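Local coordinates for periplasmic binding protein/LacI transcriptional regulator (Alkaliphilus metalliredigens, PDB 3CTP) that binds D-xylulofuranose between its two sugar-binding lobes and probably acts as a LacI-type, DNA-binding repressor of transcription, at residues K104-T107 against Y108-L112; N224-K227 against D228-N231; V246-A249 against L250-G254; L297-I301 against N302-V306. All blocks are in the same frame, centred on the assembly; numbering follows the deposited sequence. Where two conformers were deposited one is given.

Interaction 1. Residues K104-T107 against Y108-L112; sequences KEKT and YLEVL
Helix 102-114, on the dimer-facing side of the N-terminal lobe, carries Tyr-108 one turn beyond Lys-104 and Val-111 one turn beyond Thr-107. Four i to i+4 backbone bonds hold the turns together; Tyr-108 N gives to Lys-104 O at 3.0 Å, and Val-111 N reaches Thr-107 O at 2.9 Å. The side chains follow that pitch. Tyr-108 CD2 comes within 3.4 Å of Lys-104 O, the ring lying obliquely against that carbonyl, while its OH bonds to Glu-83 OE2 and Leu-93 N of the second subunit. With Val-111 CG2 lying beside its own backbone N, opposite the carbonyl carbon, the methyl drops onto Thr-107 O at 3.2 Å. Lys-106 and Glu-110 run alongside each other and point the same way, and their nearest side-chain approach is Lys-106 CG to Glu-110 OE2, 4.0 Å. Their charged ends stay apart, Lys-106 NZ lying 6.5 Å from Glu-110 OE2; the amine makes its salt bridge with Glu-130 instead. Glu-105 turns inward, its carboxylate bound by Ser-125, Tyr-131 and Gln-126 N. Within the contact itself, then, main-chain bonding and van der Waals contacts do the work, while Glu-105 and Lys-106 spend their charges on neighbouring loops and Tyr-108 its hydroxyl on the partner subunit.

Interaction 2. Residues N224-K227 against D228-N231; sequences NSMK and DIVN. With NA (sodium ion), chain D.
A water stands where a helical bond would close between Met-226 and Val-230: Met-226 O accepts from it at 2.8 Å, and Val-230 N donates to it at 2.9 Å. The stretch is a run of consecutive i to i+3 turns, its second half helical in phi/psi but without regular helical bonds, in the loop that leads from strand 206-209 to strand 234-237 of the C-terminal lobe. Asp-228 N gives to Ser-225 O at 3.0 Å, and Ile-229 N to Met-226 O; both donors sit above the carbonyl plane, the first by 53°. Met-226 O thus takes two hydrogens, one from Ile-229 and one from the water. On the side facing helix 240-252, the Met-226 side chain, bent at chi2 (67°), crosses Ile-229 aslant and sets CE against Ile-229 CB at 4.0 Å; both side chains touch Leu-250 of that helix. The Asp-228 carboxylate leans back over the turn, OD1 beside Lys-227 CG at 3.5 Å and OD2 near Ser-225 CB. Lys-227 runs alongside it, but NZ remains 5.6 Å from Asp-228 OD1, too far for a salt bridge. Replacing Asp-228 by an alanine is likely to leave the Lys-227 amine without its nearby negative charge and to uncover Ser-225 CB and Lys-227 CG. At the far end, Val-230 O binds the sodium ion at 2.4 Å, together with Tyr-232 O, Glu-260 O and two waters.

Interaction 3. Residues V246-A249 against L250-G254; sequences VMRA and LKKRG
Val-246 and Leu-250 lie side by side and point the same way, one turn apart, with Val-246 CG1 against Leu-250 CD1 at 4.0 Å. Leu-250 CG sits anti to its own carbonyl carbon (chi1 -72°), which lays the branch back over Val-246 O, 3.5 Å from Leu-250 CG. Lys-251 starts out in the same manner, its CG 3.3 Å from Met-247 O, and then runs extended until NZ bonds to Tyr-276 O. On the next face the side chains of Arg-248 and Lys-252 come no closer than Arg-248 CG to Lys-252 CG, 4.5 Å. The like charges beyond are each matched across the dimer interface: Arg-248 NH2 pairs with Glu-273 of the second subunit, and Lys-252 NZ with Glu-321 of that subunit. Regular backbone bonds run beneath these side chains as far as Lys-252 N, which donates to Arg-248 O at 3.0 Å. The following bond, Arg-253 N to Ala-249 O, is weak at 3.5 Å, and Arg-253 N also bonds to Leu-250 O. Gly-254, with positive phi (78°), is the C-prime residue of a Schellman motif, Val-255 N returning to Leu-250 O and Gly-254 N to Lys-251 O, which ends the helix of the beta-alpha-beta unit 234-237, 240-252, 262-264.

Interaction 4. Residues L297-I301 against N302-V306; sequences LIKII and NGEGV
Asn-302 and Glu-304 close back by backbone bonds on the last turn of helix 286-302. Asn-302 N donates to Ile-298 O at 2.9 Å, and Glu-304 N reaches back five residues to Lys-299 O at 2.8 Å. Gly-303 N points at Ile-300 O from 70° above the carbonyl plane. Gly-303 has positive phi (74°), and with these bonds it forms a Schellman motif that stops the helix and sends the chain toward strand 311-318. Polar side chains add a second set of links. The Asn-302 amide uses ND2, with the acceptor close to the amide plane, to bond Glu-304 OE2 at 3.2 Å, meeting the carboxylate from above its plane. The other oxygen, Glu-304 OE1, lies 3.6 Å from Lys-299 CG, where the two side chains cross at about a right angle; Lys-299 NZ is near it but beyond salt-bridge distance. A water accepts a weak bond from that amine and donates to Gly-305 O. Van der Waals contacts make up the third kind. Ile-298 CG2 comes alongside the Asn-302 amide, 3.3 Å from ND2, the two side chains pointing the same way. Farther along, the returning chain brings Val-306 over the helix flank: its CB meets Lys-299 CD, and its CG1, lying between backbone N and carbonyl carbon (chi1 53°), reaches Ile-300 CD1 at 3.8 Å, those side chains being crossed nearly perpendicular. Ile-300 and Ile-301 also touch Pro-137, and Ile-298 and Ile-301 touch Tyr-91.

How the interactions relate
Along the chain the four contacts come in series, 1 to 4. Interactions 2 and 3 are neighbours in the C-terminal lobe, centres about 10 Å apart: Met-226 CE packs on Leu-250 CD2 at 3.5 Å, so the sodium-binding loop leans on helix 240-252. Interactions 1 and 4 belong to the other end of the molecule, on helix 102-114 and at the end of helix 286-302, with centres about 22 Å apart and no touch. Interactions 2 and 4 are about 51 Å apart between centres, on opposite sides of the chain's centre, with the sugar bound between the lobes. Interactions 1 and 3, centres about 39 Å apart, both reach the second subunit, so each lobe contributes a helix to the dimer interface.

Interaction 1. Residues K104-T107 against Y108-L112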
# COMPACT_ATOMS: atom_id res chain seq x y z
N LYS A 104 -6.84 -6.94 -17.82
CA LYS A 104 -6.45 -5.59 -17.41
C LYS A 104 -5.07 -5.25 -17.95
O LYS A 104 -4.81 -4.12 -18.37
CB LYS A 104 -6.44 -5.45 -15.88
CG LYS A 104 -7.85 -5.41 -15.30
CD LYS A 104 -7.82 -5.40 -13.78
CE LYS A 104 -9.25 -5.50 -13.25
NZ LYS A 104 -9.34 -5.49 -11.77
N GLU A 105 -4.17 -6.22 -17.94
CA GLU A 105 -2.85 -5.99 -18.52
C GLU A 105 -2.97 -5.66 -20.01
O GLU A 105 -2.34 -4.72 -20.51
CB GLU A 105 -1.94 -7.21 -18.32
CG GLU A 105 -0.56 -6.97 -18.86
CD GLU A 105 0.36 -8.15 -18.66
OE1 GLU A 105 -0.08 -9.20 -18.11
OE2 GLU A 105 1.55 -7.99 -19.04
N LYS A 106 -3.78 -6.43 -20.73
CA LYS A 106 -3.95 -6.16 -22.16
C LYS A 106 -4.49 -4.75 -22.41
O LYS A 106 -4.05 -4.03 -23.32
CB LYS A 106 -4.88 -7.21 -22.77
CG LYS A 106 -5.16 -6.99 -24.24
CD LYS A 106 -6.02 -8.13 -24.80
CE LYS A 106 -5.27 -9.47 -24.81
NZ LYS A 106 -6.15 -10.60 -25.33
N THR A 107 -5.46 -4.34 -21.59
CA THR A 107 -6.07 -3.04 -21.74
C THR A 107 -5.05 -1.95 -21.50
O THR A 107 -4.95 -1.00 -22.26
CB THR A 107 -7.22 -2.89 -20.73
OG1 THR A 107 -8.25 -3.83 -21.04
CG2 THR A 107 -7.77 -1.45 -20.78
N TYR A 108 -4.25 -2.09 -20.44
CA TYR A 108 -3.25 -1.05 -20.15
C TYR A 108 -2.13 -1.01 -21.19
O TYR A 108 -1.58 0.04 -21.49
CB TYR A 108 -2.70 -1.16 -18.70
CG TYR A 108 -3.67 -0.45 -17.79
CD1 TYR A 108 -3.89 0.91 -17.95
CD2 TYR A 108 -4.41 -1.13 -16.86
CE1 TYR A 108 -4.83 1.58 -17.19
CE2 TYR A 108 -5.37 -0.46 -16.08
CZ TYR A 108 -5.57 0.89 -16.27
OH TYR A 108 -6.52 1.57 -15.50
N LEU A 109 -1.79 -2.17 -21.75
CA LEU A 109 -0.80 -2.18 -22.82
C LEU A 109 -1.33 -1.34 -23.98
O LEU A 109 -0.60 -0.55 -24.58
CB LEU A 109 -0.51 -3.62 -23.26
CG LEU A 109 0.54 -3.88 -24.34
CD1 LEU A 109 1.91 -3.36 -23.91
CD2 LEU A 109 0.58 -5.36 -24.66
N GLU A 110 -2.61 -1.50 -24.30
CA GLU A 110 -3.20 -0.76 -25.42
C GLU A 110 -3.26 0.74 -25.11
O GLU A 110 -3.01 1.60 -25.96
CB GLU A 110 -4.59 -1.30 -25.76
CG GLU A 110 -4.59 -2.73 -26.26
CD GLU A 110 -5.97 -3.21 -26.67
OE1 GLU A 110 -6.94 -2.43 -26.55
OE2 GLU A 110 -6.09 -4.38 -27.12
N VAL A 111 -3.64 1.06 -23.88
CA VAL A 111 -3.76 2.45 -23.47
C VAL A 111 -2.38 3.12 -23.43
O VAL A 111 -2.20 4.24 -23.91
CB VAL A 111 -4.45 2.55 -22.11
CG1 VAL A 111 -4.44 3.98 -21.63
CG2 VAL A 111 -5.89 2.02 -22.22
N LEU A 112 -1.38 2.44 -22.86
CA LEU A 112 -0.02 3.00 -22.85
C LEU A 112 0.51 3.23 -24.26
O LEU A 112 1.13 4.25 -24.55
CB LEU A 112 0.91 2.08 -22.06
CG LEU A 112 0.61 2.08 -20.56
CD1 LEU A 112 1.29 0.91 -19.83
CD2 LEU A 112 1.03 3.45 -19.94

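Interaction 2. Residues N224-K227 against D228-N231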
# COMPACT_ATOMS: atom_id res chain seq x y z
N ASN A 224 -9.23 -23.55 5.93
CA ASN A 224 -9.90 -24.74 6.45
C ASN A 224 -8.93 -25.40 7.41
O ASN A 224 -7.74 -25.49 7.10
CB ASN A 224 -10.18 -25.70 5.31
CG ASN A 224 -10.99 -26.89 5.75
OD1 ASN A 224 -12.06 -26.72 6.33
ND2 ASN A 224 -10.49 -28.10 5.48
N SER A 225 -9.40 -25.85 8.56
CA SER A 225 -8.50 -26.53 9.52
C SER A 225 -7.41 -25.60 10.03
O SER A 225 -6.28 -26.03 10.32
CB SER A 225 -7.87 -27.77 8.89
OG SER A 225 -8.79 -28.86 8.90
N MET A 226 -7.74 -24.33 10.14
CA MET A 226 -6.84 -23.35 10.73
C MET A 226 -6.38 -23.84 12.11
O MET A 226 -5.27 -23.56 12.54
CB MET A 226 -7.57 -22.01 10.87
CG MET A 226 -6.71 -20.85 11.33
SD MET A 226 -5.46 -20.32 10.16
CE MET A 226 -4.14 -19.97 11.35
N LYS A 227 -7.25 -24.58 12.80
CA LYS A 227 -6.92 -25.03 14.16
C LYS A 227 -5.66 -25.92 14.23
O LYS A 227 -5.05 -26.06 15.30
CB LYS A 227 -8.12 -25.74 14.78
CG LYS A 227 -8.36 -27.13 14.24
CD LYS A 227 -9.54 -27.81 14.96
CE LYS A 227 -10.16 -28.91 14.11
NZ LYS A 227 -11.40 -29.46 14.75
N ASP A 228 -5.29 -26.52 13.10
CA ASP A 228 -4.15 -27.43 13.06
C ASP A 228 -2.83 -26.70 12.75
O ASP A 228 -1.75 -27.30 12.85
CB ASP A 228 -4.35 -28.48 11.95
CG ASP A 228 -5.51 -29.42 12.23
OD1 ASP A 228 -5.95 -29.54 13.40
OD2 ASP A 228 -5.98 -30.05 11.25
N ILE A 229 -2.89 -25.43 12.35
CA ILE A 229 -1.68 -24.76 11.85
C ILE A 229 -0.68 -24.56 12.98
O ILE A 229 0.53 -24.59 12.76
CB ILE A 229 -2.07 -23.41 11.20
CG1 ILE A 229 -2.98 -23.64 10.00
CG2 ILE A 229 -0.84 -22.58 10.83
CD1 ILE A 229 -2.34 -24.37 8.83
N VAL A 230 -1.18 -24.36 14.20
CA VAL A 230 -0.28 -24.19 15.33
C VAL A 230 0.58 -25.43 15.52
O VAL A 230 1.63 -25.36 16.18
CB VAL A 230 -1.03 -23.88 16.64
CG1 VAL A 230 -1.84 -25.08 17.08
CG2 VAL A 230 -0.04 -23.47 17.74
N ASN A 231 0.17 -26.56 14.95
CA ASN A 231 0.92 -27.81 15.17
C ASN A 231 2.24 -27.88 14.41
O ASN A 231 3.09 -28.73 14.70
CB ASN A 231 0.07 -29.04 14.81
CG ASN A 231 -1.05 -29.27 15.81
OD1 ASN A 231 -0.95 -28.86 16.97
ND2 ASN A 231 -2.11 -29.92 15.37
NA NA D . 3.90 -25.54 16.82
O HOH W 1 -3.68 -22.87 14.68
O HOH W 2 3.17 -26.49 18.72
O HOH W 3 5.71 -26.80 17.27

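Interaction 3. Residues V246-A249 against L250-G254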
# COMPACT_ATOMS: atom_id res chain seq x y z
N VAL A 246 -1.50 -14.35 7.76
CA VAL A 246 -1.38 -15.64 8.47
C VAL A 246 -1.14 -15.39 9.95
O VAL A 246 -1.76 -16.02 10.81
CB VAL A 246 -0.24 -16.50 7.87
CG1 VAL A 246 0.03 -17.76 8.75
CG2 VAL A 246 -0.55 -16.87 6.42
N MET A 247 -0.24 -14.47 10.28
CA MET A 247 0.02 -14.20 11.69
C MET A 247 -1.23 -13.63 12.37
O MET A 247 -1.47 -13.91 13.55
CB MET A 247 1.17 -13.20 11.81
CG MET A 247 2.54 -13.82 11.47
SD MET A 247 4.00 -12.70 11.48
CE MET A 247 3.97 -12.05 13.17
N ARG A 248 -1.99 -12.80 11.65
CA ARG A 248 -3.23 -12.23 12.23
C ARG A 248 -4.18 -13.36 12.61
O ARG A 248 -4.78 -13.35 13.70
CB ARG A 248 -3.92 -11.31 11.23
CG ARG A 248 -5.46 -11.13 11.49
CD ARG A 248 -6.05 -10.18 10.42
NE ARG A 248 -7.47 -9.87 10.59
CZ ARG A 248 -8.45 -10.52 9.98
NH1 ARG A 248 -8.16 -11.55 9.19
NH2 ARG A 248 -9.72 -10.15 10.17
N ALA A 249 -4.31 -14.34 11.72
CA ALA A 249 -5.19 -15.48 11.98
C ALA A 249 -4.70 -16.28 13.17
O ALA A 249 -5.50 -16.71 14.00
CB ALA A 249 -5.30 -16.37 10.77
N LEU A 250 -3.40 -16.51 13.25
CA LEU A 250 -2.82 -17.25 14.39
C LEU A 250 -3.04 -16.48 15.69
O LEU A 250 -3.43 -17.08 16.72
CB LEU A 250 -1.32 -17.50 14.15
CG LEU A 250 -1.00 -18.55 13.09
CD1 LEU A 250 0.47 -18.52 12.70
CD2 LEU A 250 -1.39 -19.97 13.55
N LYS A 251 -2.81 -15.16 15.66
CA LYS A 251 -3.00 -14.33 16.87
C LYS A 251 -4.46 -14.40 17.36
O LYS A 251 -4.72 -14.44 18.58
CB LYS A 251 -2.60 -12.87 16.59
CG LYS A 251 -1.10 -12.62 16.52
CD LYS A 251 -0.85 -11.20 16.01
CE LYS A 251 0.62 -10.84 15.98
NZ LYS A 251 0.80 -9.39 15.62
N LYS A 252 -5.41 -14.40 16.43
CA LYS A 252 -6.83 -14.46 16.80
C LYS A 252 -7.13 -15.74 17.58
O LYS A 252 -8.08 -15.79 18.37
CB LYS A 252 -7.72 -14.39 15.57
CG LYS A 252 -7.72 -13.05 14.85
CD LYS A 252 -8.16 -11.92 15.76
CE LYS A 252 -8.68 -10.74 14.95
NZ LYS A 252 -8.70 -9.49 15.76
N ARG A 253 -6.32 -16.77 17.36
CA ARG A 253 -6.54 -18.06 18.02
C ARG A 253 -5.67 -18.17 19.26
O ARG A 253 -5.57 -19.24 19.85
CB ARG A 253 -6.19 -19.24 17.11
CG ARG A 253 -6.38 -19.05 15.63
CD ARG A 253 -7.39 -20.04 15.07
NE ARG A 253 -7.38 -21.34 15.73
CZ ARG A 253 -8.42 -22.17 15.74
NH1 ARG A 253 -9.54 -21.82 15.12
NH2 ARG A 253 -8.35 -23.33 16.37
N GLY A 254 -5.00 -17.09 19.64
CA GLY A 254 -4.17 -17.10 20.84
C GLY A 254 -2.82 -17.76 20.70
O GLY A 254 -2.18 -18.10 21.69

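Interaction 4. Residues L297-I301 against N302-V306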
# COMPACT_ATOMS: atom_id res chain seq x y z
N LEU A 297 15.86 -0.45 -19.28
CA LEU A 297 14.82 0.12 -20.14
C LEU A 297 15.38 1.31 -20.94
O LEU A 297 15.09 1.47 -22.14
CB LEU A 297 13.59 0.55 -19.30
CG LEU A 297 12.41 1.09 -20.11
CD1 LEU A 297 11.89 0.02 -21.06
CD2 LEU A 297 11.31 1.59 -19.15
N ILE A 298 16.20 2.13 -20.30
CA ILE A 298 16.76 3.28 -21.00
C ILE A 298 17.71 2.83 -22.13
O ILE A 298 17.77 3.45 -23.20
CB ILE A 298 17.49 4.21 -20.03
CG1 ILE A 298 16.52 4.97 -19.14
CG2 ILE A 298 18.44 5.16 -20.79
CD1 ILE A 298 15.48 5.70 -19.88
N LYS A 299 18.43 1.74 -21.92
CA LYS A 299 19.24 1.19 -23.04
C LYS A 299 18.37 0.83 -24.23
O LYS A 299 18.72 1.14 -25.39
CB LYS A 299 20.04 -0.06 -22.61
CG LYS A 299 21.18 0.25 -21.71
CD LYS A 299 22.00 -1.03 -21.47
CE LYS A 299 22.81 -0.91 -20.22
NZ LYS A 299 23.87 0.09 -20.40
N ILE A 300 17.26 0.16 -23.97
CA ILE A 300 16.37 -0.24 -25.05
C ILE A 300 15.79 1.03 -25.70
O ILE A 300 15.76 1.15 -26.92
CB ILE A 300 15.22 -1.18 -24.61
CG1 ILE A 300 15.74 -2.44 -23.90
CG2 ILE A 300 14.35 -1.57 -25.81
CD1 ILE A 300 16.60 -3.31 -24.79
N ILE A 301 15.35 1.99 -24.88
CA ILE A 301 14.79 3.22 -25.45
C ILE A 301 15.78 3.91 -26.38
O ILE A 301 15.40 4.41 -27.45
CB ILE A 301 14.37 4.20 -24.33
CG1 ILE A 301 13.14 3.65 -23.59
CG2 ILE A 301 14.15 5.63 -24.91
CD1 ILE A 301 12.82 4.45 -22.30
N ASN A 302 17.04 3.94 -25.96
CA ASN A 302 18.11 4.66 -26.65
C ASN A 302 18.72 3.87 -27.80
O ASN A 302 19.55 4.41 -28.56
CB ASN A 302 19.22 5.00 -25.66
CG ASN A 302 18.82 6.11 -24.68
OD1 ASN A 302 17.79 6.73 -24.83
ND2 ASN A 302 19.65 6.34 -23.67
N GLY A 303 18.35 2.60 -27.91
CA GLY A 303 18.88 1.71 -28.94
C GLY A 303 20.31 1.27 -28.69
O GLY A 303 21.07 1.01 -29.64
N GLU A 304 20.70 1.17 -27.42
CA GLU A 304 22.04 0.76 -27.06
C GLU A 304 22.13 -0.75 -27.00
O GLU A 304 21.12 -1.45 -26.80
CB GLU A 304 22.44 1.41 -25.73
CG GLU A 304 22.47 2.92 -25.82
CD GLU A 304 22.59 3.62 -24.49
OE1 GLU A 304 22.88 2.95 -23.47
OE2 GLU A 304 22.42 4.86 -24.47
N GLY A 305 23.33 -1.27 -27.19
CA GLY A 305 23.49 -2.70 -27.21
C GLY A 305 23.39 -3.29 -25.83
O GLY A 305 24.00 -2.79 -24.87
N VAL A 306 22.65 -4.38 -25.73
CA VAL A 306 22.55 -5.12 -24.48
C VAL A 306 22.09 -6.53 -24.81
O VAL A 306 21.20 -6.71 -25.62
CB VAL A 306 21.59 -4.44 -23.47
CG1 VAL A 306 20.27 -4.18 -24.07
CG2 VAL A 306 21.42 -5.28 -22.20
O HOH W 4 25.48 -1.46 -23.02